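Local coordinates for ribonuclease J (Methanolobus psychrophilus R15, PDB 5HAB), which probably degrades RNA as an exoribonuclease of the beta-CASP family, hydrolysing phosphodiester bonds at a metallo-beta-lactamase-type active site, at residues 47-59 with 95-109. The protein carries 1 engineered substitution. Residues are numbered along the deposited sequence; the frame is centred on the assembly and turned at random.
Sequences NEDIIIIDMGIRL and GNVRAIVCTHGALDH. Engineered in segment 95-109: Ala106 (natural residue His). With SO4 (sulfate ion), chain G; nucleotides of chain D.
Glu48 O accepts the amide of Asn96 at 2.8 Å, which opens a parallel ladder between strands 49-53 and 96-102. At Asp49 the carboxylate forms a salt bridge, Arg98 NE to OD1 at 2.8 Å: OD1 lies at the guanidinium edge, near its plane, but NE comes to it from 42° above the carboxylate plane. Arg98 CG lies beside Asp49 CB, and the bend at chi2 (-64°) turns the chain so that NE comes to OD1. Ile50 pairs with Val97 but Ile51 with Ala99, so the register slips by one residue, a beta bulge. Ile50 and Ile52 pack against Val97 and Ile100 on one face, Ile52 CD1 lying 3.8 Å from Val97 CG1; on the other, Ile51 CG2 meets Val101 CG2 at 3.9 Å. Asp54 closes the ladder through its amide N to Val101 O (2.6 Å) and turns its carboxylate to the following loop. There OD1 takes Thr103 N on its syn side at 2.8 Å, while OD2 lies over one face of the His109 ring, the two planes 26° apart; His104 NE2 covers the opposite face. Met55 N then donates a hydrogen bond to His109 O, and Ile57 N one to Leu107 O at 3.0 Å. Past Ile57, Leu59 CB approaches the base of A2 of chain D, and Leu107 N donates to OP2 of A3 of chain D (3.1 Å), placing this end against the RNA. Residues 104-109 carry the His-x-His-x-Asp-His motif, which supplies metal ligands in metallo-beta-lactamases and probably in the natural enzyme; engineered Ala106 replaces its second histidine. His104 NE2 hydrogen-bonds Asp196 OD2, and His109 NE2 hydrogen-bonds His432 NE2. In the mixed sheet, strand 49-53 lies between 96-102 and antiparallel 41-46; Ile51 and Ile53 touch strand 179-186, and Met55 meets helix 113-116.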
loop_
_atom_site.group_PDB
_atom_site.type_symbol
_atom_site.label_atom_id
_atom_site.label_comp_id
_atom_site.label_asym_id
_atom_site.label_seq_id
_atom_site.Cartn_x
_atom_site.Cartn_y
_atom_site.Cartn_z
ATOM N N ASN B 47 11.516 30.953 -32.929
ATOM C CA ASN B 47 12.512 31.988 -33.184
ATOM C C ASN B 47 12.516 33.025 -32.057
ATOM O O ASN B 47 13.195 32.835 -31.048
ATOM C CB ASN B 47 12.259 32.626 -34.550
ATOM C CG ASN B 47 12.417 31.626 -35.682
ATOM O OD1 ASN B 47 13.270 30.740 -35.624
ATOM N ND2 ASN B 47 11.576 31.739 -36.700
ATOM N N GLU B 48 11.775 34.117 -32.213
ATOM C CA GLU B 48 11.737 35.134 -31.161
ATOM C C GLU B 48 10.310 35.494 -30.753
ATOM O O GLU B 48 10.096 36.451 -30.012
ATOM C CB GLU B 48 12.486 36.397 -31.591
ATOM C CG GLU B 48 13.946 36.162 -31.948
ATOM C CD GLU B 48 14.749 37.450 -32.024
ATOM O OE1 GLU B 48 15.960 37.415 -31.716
ATOM O OE2 GLU B 48 14.174 38.493 -32.405
ATOM N N ASP B 49 9.340 34.716 -31.222
ATOM C CA ASP B 49 7.957 34.889 -30.787
ATOM C C ASP B 49 7.560 33.757 -29.845
ATOM O O ASP B 49 7.946 32.617 -30.061
ATOM C CB ASP B 49 7.022 34.946 -31.992
ATOM C CG ASP B 49 7.179 36.228 -32.788
ATOM O OD1 ASP B 49 7.320 37.302 -32.163
ATOM O OD2 ASP B 49 7.185 36.155 -34.036
ATOM N N ILE B 50 6.818 34.069 -28.786
ATOM C CA ILE B 50 6.487 33.067 -27.773
ATOM C C ILE B 50 4.980 32.873 -27.624
ATOM O O ILE B 50 4.232 33.839 -27.500
ATOM C CB ILE B 50 7.113 33.439 -26.416
ATOM C CG1 ILE B 50 8.630 33.579 -26.549
ATOM C CG2 ILE B 50 6.761 32.399 -25.357
ATOM C CD1 ILE B 50 9.309 34.030 -25.277
ATOM N N ILE B 51 4.545 31.617 -27.639
ATOM C CA ILE B 51 3.175 31.245 -27.300
ATOM C C ILE B 51 3.167 30.579 -25.925
ATOM O O ILE B 51 3.729 29.510 -25.763
ATOM C CB ILE B 51 2.575 30.308 -28.361
ATOM C CG1 ILE B 51 2.772 30.892 -29.759
ATOM C CG2 ILE B 51 1.100 30.031 -28.075
ATOM C CD1 ILE B 51 1.920 32.107 -30.034
ATOM N N ILE B 52 2.548 31.211 -24.935
ATOM C CA ILE B 52 2.365 30.578 -23.636
ATOM C C ILE B 52 1.164 29.642 -23.719
ATOM O O ILE B 52 0.147 29.977 -24.324
ATOM C CB ILE B 52 2.194 31.624 -22.509
ATOM C CG1 ILE B 52 3.483 32.424 -22.311
ATOM C CG2 ILE B 52 1.815 30.959 -21.198
ATOM C CD1 ILE B 52 3.367 33.530 -21.265
ATOM N N ILE B 53 1.296 28.456 -23.132
ATOM C CA ILE B 53 0.198 27.500 -23.068
ATOM C C ILE B 53 -0.119 27.179 -21.608
ATOM O O ILE B 53 0.715 26.614 -20.875
ATOM C CB ILE B 53 0.505 26.222 -23.857
ATOM C CG1 ILE B 53 0.995 26.561 -25.267
ATOM C CG2 ILE B 53 -0.734 25.352 -23.941
ATOM C CD1 ILE B 53 1.152 25.341 -26.167
ATOM N N ASP B 54 -1.316 27.607 -21.207
ATOM C CA ASP B 54 -1.919 27.349 -19.900
ATOM C C ASP B 54 -1.181 28.044 -18.761
ATOM O O ASP B 54 0.025 28.258 -18.818
ATOM C CB ASP B 54 -2.008 25.838 -19.645
ATOM C CG ASP B 54 -2.994 25.148 -20.584
ATOM O OD1 ASP B 54 -4.074 25.723 -20.845
ATOM O OD2 ASP B 54 -2.690 24.038 -21.067
ATOM N N MET B 55 -1.932 28.397 -17.724
ATOM C CA MET B 55 -1.398 29.059 -16.546
ATOM C C MET B 55 -2.199 28.562 -15.342
ATOM O O MET B 55 -3.174 29.195 -14.923
ATOM C CB MET B 55 -1.497 30.588 -16.670
ATOM C CG MET B 55 -0.756 31.186 -17.869
ATOM S SD MET B 55 -0.709 32.992 -17.895
ATOM C CE MET B 55 -1.108 33.328 -16.202
ATOM N N GLY B 56 -1.786 27.430 -14.782
ATOM C CA GLY B 56 -2.563 26.774 -13.743
ATOM C C GLY B 56 -2.163 27.083 -12.317
ATOM O O GLY B 56 -1.153 27.739 -12.072
ATOM N N ILE B 57 -2.976 26.627 -11.370
ATOM C CA ILE B 57 -2.659 26.779 -9.956
ATOM C C ILE B 57 -2.559 25.398 -9.298
ATOM O O ILE B 57 -3.197 24.445 -9.749
ATOM C CB ILE B 57 -3.704 27.683 -9.253
ATOM C CG1 ILE B 57 -3.250 28.048 -7.839
ATOM C CG2 ILE B 57 -5.073 27.024 -9.240
ATOM C CD1 ILE B 57 -4.143 29.043 -7.148
ATOM N N ARG B 58 -1.740 25.288 -8.253
ATOM C CA ARG B 58 -1.646 24.065 -7.453
ATOM C C ARG B 58 -2.277 24.300 -6.078
ATOM O O ARG B 58 -1.742 25.047 -5.261
ATOM C CB ARG B 58 -0.188 23.621 -7.304
ATOM C CG ARG B 58 -0.009 22.379 -6.452
ATOM C CD ARG B 58 1.462 22.057 -6.197
ATOM N NE ARG B 58 1.603 20.867 -5.359
ATOM C CZ ARG B 58 2.763 20.357 -4.955
ATOM N NH1 ARG B 58 3.909 20.924 -5.310
ATOM N NH2 ARG B 58 2.773 19.270 -4.195
ATOM N N LEU B 59 -3.391 23.629 -5.809
ATOM C CA LEU B 59 -4.211 23.951 -4.641
ATOM C C LEU B 59 -3.627 23.524 -3.296
ATOM O O LEU B 59 -3.764 24.252 -2.313
ATOM C CB LEU B 59 -5.599 23.328 -4.798
ATOM C CG LEU B 59 -6.585 24.087 -5.688
ATOM C CD1 LEU B 59 -6.495 25.588 -5.432
ATOM C CD2 LEU B 59 -6.352 23.762 -7.160
ATOM N N GLY B 95 12.795 35.885 -26.370
ATOM C CA GLY B 95 11.653 36.116 -27.233
ATOM C C GLY B 95 10.573 36.981 -26.615
ATOM O O GLY B 95 10.661 37.371 -25.452
ATOM N N ASN B 96 9.537 37.274 -27.391
ATOM C CA ASN B 96 8.427 38.073 -26.888
ATOM C C ASN B 96 7.133 37.282 -26.964
ATOM O O ASN B 96 6.837 36.649 -27.980
ATOM C CB ASN B 96 8.292 39.380 -27.674
ATOM C CG ASN B 96 9.572 40.189 -27.675
ATOM O OD1 ASN B 96 9.916 40.823 -26.677
ATOM N ND2 ASN B 96 10.282 40.180 -28.800
ATOM N N VAL B 97 6.358 37.338 -25.887
ATOM C CA VAL B 97 5.108 36.598 -25.806
ATOM C C VAL B 97 4.052 37.242 -26.691
ATOM O O VAL B 97 3.703 38.412 -26.516
ATOM C CB VAL B 97 4.626 36.497 -24.349
ATOM C CG1 VAL B 97 3.283 35.794 -24.285
ATOM C CG2 VAL B 97 5.665 35.764 -23.505
ATOM N N ARG B 98 3.543 36.465 -27.641
ATOM C CA ARG B 98 2.580 36.968 -28.607
ATOM C C ARG B 98 1.157 36.501 -28.330
ATOM O O ARG B 98 0.201 37.120 -28.798
ATOM C CB ARG B 98 2.993 36.546 -30.020
ATOM C CG ARG B 98 4.344 37.090 -30.471
ATOM C CD ARG B 98 4.335 38.614 -30.555
ATOM N NE ARG B 98 5.652 39.166 -30.867
ATOM C CZ ARG B 98 5.968 40.457 -30.761
ATOM N NH1 ARG B 98 5.061 41.334 -30.348
ATOM N NH2 ARG B 98 7.192 40.871 -31.064
ATOM N N ALA B 99 1.013 35.414 -27.574
ATOM C CA ALA B 99 -0.313 34.889 -27.253
ATOM C C ALA B 99 -0.278 33.961 -26.047
ATOM O O ALA B 99 0.753 33.374 -25.729
ATOM C CB ALA B 99 -0.908 34.162 -28.454
ATOM N N ILE B 100 -1.419 33.841 -25.380
ATOM C CA ILE B 100 -1.584 32.921 -24.264
ATOM C C ILE B 100 -2.719 31.948 -24.573
ATOM O O ILE B 100 -3.877 32.348 -24.643
ATOM C CB ILE B 100 -1.853 33.683 -22.966
ATOM C CG1 ILE B 100 -0.669 34.597 -22.638
ATOM C CG2 ILE B 100 -2.137 32.718 -21.828
ATOM C CD1 ILE B 100 -0.857 35.407 -21.372
ATOM N N VAL B 101 -2.394 30.677 -24.778
ATOM C CA VAL B 101 -3.431 29.684 -25.054
ATOM C C VAL B 101 -3.850 28.974 -23.773
ATOM O O VAL B 101 -3.011 28.593 -22.958
ATOM C CB VAL B 101 -2.972 28.664 -26.110
ATOM C CG1 VAL B 101 -4.042 27.595 -26.317
ATOM C CG2 VAL B 101 -2.677 29.356 -27.428
ATOM N N CYS B 102 -5.160 28.836 -23.586
ATOM C CA CYS B 102 -5.704 28.021 -22.508
ATOM C C CYS B 102 -6.486 26.866 -23.108
ATOM O O CYS B 102 -7.527 27.073 -23.734
ATOM C CB CYS B 102 -6.590 28.848 -21.589
ATOM S SG CYS B 102 -5.682 30.040 -20.598
ATOM N N THR B 103 -5.990 25.646 -22.911
ATOM C CA THR B 103 -6.562 24.491 -23.591
ATOM C C THR B 103 -7.883 24.056 -22.964
ATOM O O THR B 103 -8.665 23.353 -23.603
ATOM C CB THR B 103 -5.588 23.300 -23.589
ATOM O OG1 THR B 103 -5.048 23.132 -22.274
ATOM C CG2 THR B 103 -4.452 23.539 -24.575
ATOM N N HIS B 104 -8.135 24.480 -21.729
ATOM C CA HIS B 104 -9.465 24.333 -21.130
ATOM C C HIS B 104 -9.610 25.230 -19.908
ATOM O O HIS B 104 -8.679 25.948 -19.540
ATOM C CB HIS B 104 -9.765 22.868 -20.755
ATOM C CG HIS B 104 -8.867 22.303 -19.696
ATOM N ND1 HIS B 104 -8.787 22.830 -18.426
ATOM C CD2 HIS B 104 -8.040 21.231 -19.710
ATOM C CE1 HIS B 104 -7.931 22.124 -17.709
ATOM N NE2 HIS B 104 -7.465 21.145 -18.465
ATOM N N GLY B 105 -10.766 25.161 -19.256
ATOM C CA GLY B 105 -11.095 26.118 -18.218
ATOM C C GLY B 105 -11.043 25.675 -16.768
ATOM O O GLY B 105 -11.566 26.371 -15.897
ATOM N N ALA B 106 -10.405 24.541 -16.493
ATOM C CA ALA B 106 -10.258 24.080 -15.113
ATOM C C ALA B 106 -9.075 24.792 -14.470
ATOM O O ALA B 106 -8.215 25.323 -15.177
ATOM C CB ALA B 106 -10.074 22.573 -15.062
ATOM N N LEU B 107 -9.017 24.785 -13.138
ATOM C CA LEU B 107 -8.042 25.599 -12.403
ATOM C C LEU B 107 -6.581 25.219 -12.628
ATOM O O LEU B 107 -5.690 26.027 -12.386
ATOM C CB LEU B 107 -8.318 25.561 -10.898
ATOM C CG LEU B 107 -9.490 26.377 -10.347
ATOM C CD1 LEU B 107 -9.444 26.376 -8.831
ATOM C CD2 LEU B 107 -9.461 27.798 -10.877
ATOM N N ASP B 108 -6.322 23.993 -13.063
ATOM C CA ASP B 108 -4.941 23.601 -13.301
ATOM C C ASP B 108 -4.491 24.105 -14.673
ATOM O O ASP B 108 -3.353 23.877 -15.079
ATOM C CB ASP B 108 -4.769 22.082 -13.184
ATOM C CG ASP B 108 -5.378 21.333 -14.344
ATOM O OD1 ASP B 108 -6.529 21.634 -14.725
ATOM O OD2 ASP B 108 -4.692 20.443 -14.883
ATOM N N HIS B 109 -5.380 24.811 -15.371
ATOM C CA HIS B 109 -5.012 25.479 -16.616
ATOM C C HIS B 109 -5.269 26.992 -16.623
ATOM O O HIS B 109 -4.579 27.726 -17.326
ATOM C CB HIS B 109 -5.744 24.843 -17.796
ATOM C CG HIS B 109 -5.088 23.602 -18.305
ATOM N ND1 HIS B 109 -5.405 23.035 -19.520
ATOM C CD2 HIS B 109 -4.133 22.814 -17.759
ATOM C CE1 HIS B 109 -4.671 21.949 -19.700
ATOM N NE2 HIS B 109 -3.892 21.794 -18.645
HETATM S S SO4 G . 5.728 18.048 -2.750
HETATM O O1 SO4 G . 5.241 19.031 -1.788
HETATM O O2 SO4 G . 5.807 18.667 -4.073
HETATM O O3 SO4 G . 4.807 16.908 -2.775
HETATM O O4 SO4 G . 7.062 17.608 -2.349
ATOM P P A D 3 -11.497 22.446 -10.862
ATOM O OP1 A D 3 -12.819 22.944 -11.322
ATOM O OP2 A D 3 -10.400 22.276 -11.847
ATOM O "O5'" A D 3 -10.962 23.411 -9.711
ATOM C "C5'" A D 3 -11.844 23.948 -8.732
ATOM C "C4'" A D 3 -11.887 23.092 -7.490
ATOM O "O4'" A D 3 -10.698 23.298 -6.684
ATOM C "C3'" A D 3 -13.032 23.364 -6.529
ATOM O "O3'" A D 3 -14.244 22.763 -6.947
ATOM C "C2'" A D 3 -12.505 22.811 -5.210
ATOM O "O2'" A D 3 -12.661 21.399 -5.160
ATOM C "C1'" A D 3 -11.010 23.128 -5.316
ATOM N N9 A D 3 -10.624 24.337 -4.560
ATOM C C8 A D 3 -10.488 25.634 -4.993
ATOM N N7 A D 3 -10.120 26.469 -4.047
ATOM C C5 A D 3 -10.004 25.668 -2.917
ATOM C C6 A D 3 -9.647 25.943 -1.580
ATOM N N6 A D 3 -9.323 27.157 -1.128
ATOM N N1 A D 3 -9.632 24.909 -0.708
ATOM C C2 A D 3 -9.954 23.687 -1.151
ATOM N N3 A D 3 -10.304 23.306 -2.376
ATOM C C4 A D 3 -10.311 24.354 -3.221
ATOM P P A D 2 -7.388 18.002 -12.408
ATOM O OP1 A D 2 -7.149 17.417 -13.753
ATOM O OP2 A D 2 -6.849 19.345 -12.077
ATOM O "O5'" A D 2 -8.965 18.006 -12.167
ATOM C "C5'" A D 2 -9.640 19.194 -11.776
ATOM C "C4'" A D 2 -10.404 19.013 -10.488
ATOM O "O4'" A D 2 -9.680 18.120 -9.603
ATOM C "C3'" A D 2 -10.614 20.278 -9.666
ATOM O "O3'" A D 2 -11.722 21.042 -10.112
ATOM C "C2'" A D 2 -10.768 19.746 -8.246
ATOM O "O2'" A D 2 -12.094 19.299 -8.012
ATOM C "C1'" A D 2 -9.836 18.533 -8.263
ATOM N N9 A D 2 -8.501 18.822 -7.702
ATOM C C8 A D 2 -7.294 18.739 -8.353
ATOM N N7 A D 2 -6.261 19.028 -7.601
ATOM C C5 A D 2 -6.822 19.307 -6.364
ATOM C C6 A D 2 -6.251 19.682 -5.135
ATOM N N6 A D 2 -4.936 19.846 -4.951
ATOM N N1 A D 2 -7.089 19.887 -4.094
ATOM C C2 A D 2 -8.407 19.721 -4.286
ATOM N N3 A D 2 -9.062 19.370 -5.391
ATOM C C4 A D 2 -8.201 19.170 -6.405
#